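Local coordinates for phosphoprotein (Lettuce necrotic yellows virus, PDB 3T4R) that is the C-terminal domain of a protein that probably acts as a non-catalytic polymerase cofactor, holding the L polymerase on its N-RNA template and binding soluble N, at residues Pro48-Lys51 against Glu52-Gln55. Residues are numbered along the deposited sequence; the frame is centred on the assembly and turned at random.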
loop_
_atom_site.group_PDB
_atom_site.type_symbol
_atom_site.label_atom_id
_atom_site.label_comp_id
_atom_site.label_asym_id
_atom_site.label_seq_id
_atom_site.Cartn_x
_atom_site.Cartn_y
_atom_site.Cartn_z
ATOM N N PRO A 48 -14.310 2.366 -8.480
ATOM C CA PRO A 48 -14.444 3.426 -9.424
ATOM C C PRO A 48 -13.150 3.521 -10.234
ATOM O O PRO A 48 -12.810 2.608 -11.026
ATOM C CB PRO A 48 -14.560 4.668 -8.463
ATOM C CG PRO A 48 -14.891 3.970 -6.953
ATOM C CD PRO A 48 -15.413 2.585 -7.502
ATOM N N GLU A 49 -12.479 4.656 -10.039
ATOM C CA GLU A 49 -11.052 4.772 -10.178
ATOM C C GLU A 49 -10.572 5.432 -8.928
ATOM O O GLU A 49 -9.667 6.293 -8.952
ATOM C CB GLU A 49 -10.649 5.507 -11.461
ATOM C CG GLU A 49 -9.456 4.755 -12.078
ATOM C CD GLU A 49 -9.362 3.214 -11.586
ATOM O OE1 GLU A 49 -8.108 2.657 -11.416
ATOM O OE2 GLU A 49 -10.498 2.582 -11.520
ATOM N N LEU A 50 -11.246 5.010 -7.848
ATOM C CA LEU A 50 -10.791 5.117 -6.503
ATOM C C LEU A 50 -9.532 4.290 -6.518
ATOM O O LEU A 50 -8.529 4.625 -5.859
ATOM C CB LEU A 50 -11.862 4.530 -5.577
ATOM C CG LEU A 50 -11.625 4.702 -4.083
ATOM C CD1 LEU A 50 -11.305 6.157 -3.721
ATOM C CD2 LEU A 50 -12.890 4.224 -3.371
ATOM N N LYS A 51 -9.603 3.197 -7.281
ATOM C CA LYS A 51 -8.493 2.300 -7.484
ATOM C C LYS A 51 -7.256 3.094 -7.938
ATOM O O LYS A 51 -6.205 3.045 -7.316
ATOM C CB LYS A 51 -8.898 1.231 -8.498
ATOM C CG LYS A 51 -7.896 0.116 -8.735
ATOM C CD LYS A 51 -8.577 -1.074 -9.394
ATOM C CE LYS A 51 -7.514 -2.015 -9.882
ATOM N NZ LYS A 51 -8.036 -3.404 -10.141
ATOM N N GLU A 52 -7.376 3.858 -9.000
ATOM C CA GLU A 52 -6.207 4.562 -9.474
ATOM C C GLU A 52 -5.760 5.587 -8.459
ATOM O O GLU A 52 -4.585 5.800 -8.337
ATOM C CB GLU A 52 -6.450 5.261 -10.817
ATOM C CG GLU A 52 -5.373 4.983 -11.854
ATOM C CD GLU A 52 -5.896 5.071 -13.311
ATOM O OE1 GLU A 52 -5.788 6.181 -13.888
ATOM O OE2 GLU A 52 -6.423 4.068 -13.903
ATOM N N LYS A 53 -6.702 6.233 -7.775
ATOM C CA LYS A 53 -6.406 7.234 -6.730
ATOM C C LYS A 53 -5.509 6.670 -5.617
ATOM O O LYS A 53 -4.427 7.186 -5.338
ATOM C CB LYS A 53 -7.699 7.793 -6.123
ATOM C CG LYS A 53 -7.569 9.239 -5.455
ATOM C CD LYS A 53 -8.776 9.514 -4.542
ATOM C CE LYS A 53 -8.393 9.823 -3.065
ATOM N NZ LYS A 53 -7.725 11.149 -2.820
ATOM N N ILE A 54 -5.965 5.579 -5.024
ATOM C CA ILE A 54 -5.273 4.912 -3.966
ATOM C C ILE A 54 -3.948 4.336 -4.392
ATOM O O ILE A 54 -2.982 4.453 -3.623
ATOM C CB ILE A 54 -6.138 3.810 -3.397
ATOM C CG1 ILE A 54 -7.462 4.416 -2.955
ATOM C CG2 ILE A 54 -5.423 3.107 -2.221
ATOM C CD1 ILE A 54 -8.472 3.424 -2.538
ATOM N N GLN A 55 -3.898 3.697 -5.560
ATOM C CA GLN A 55 -2.653 3.183 -6.132
ATOM C C GLN A 55 -1.636 4.315 -6.212
ATOM O O GLN A 55 -0.479 4.113 -5.843
ATOM C CB GLN A 55 -2.852 2.674 -7.558
ATOM C CG GLN A 55 -3.514 1.334 -7.693
ATOM C CD GLN A 55 -3.798 0.979 -9.144
ATOM O OE1 GLN A 55 -3.730 1.842 -10.042
ATOM N NE2 GLN A 55 -4.135 -0.273 -9.392
#
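K51 and Q55 lie one turn apart on the same helix, and their side chains pass each other at a slant. The K51 chain is extended, with CG anti to the backbone N (chi1 -174°). Its CE comes to 3.8 Å from Q55 NE2. K51 NZ forms a salt bridge with D16, and Q55 NE2 donates a hydrogen bond to the backbone O of L15. Together they tie the start of helix 50-72 to the loop after helix 4-14.

E49 sits at the N-cap position. Its side chain bends at chi2 (22°) and brings OE1 to 2.8 Å from E52 N, at the start of the helix. The E52 side chain crosses it at an angle, with the two carboxylate planes 63° apart. E49 CG lies 3.3 Å from E52 CB. The carboxylates meet with E49 OE1 3.3 Å from E52 OE2, a like-charge approach.

On the apolar side L50 crosses I54 obliquely, L50 CG lying 3.7 Å from I54 CD1 one turn on. I54 is buried and also packs on I38 and M41 of helix 36-41.

The backbone bonds I54 N to L50 O (2.9 Å) and Q55 N to K51 O (3.0 Å) are nearly straight. K53 N bonds to E49 O at 3.2 Å. These i to i+4 bonds belong to the N-terminal end of an alpha-helix packed on helix 36-41 in the phosphoprotein's helical C-terminal domain.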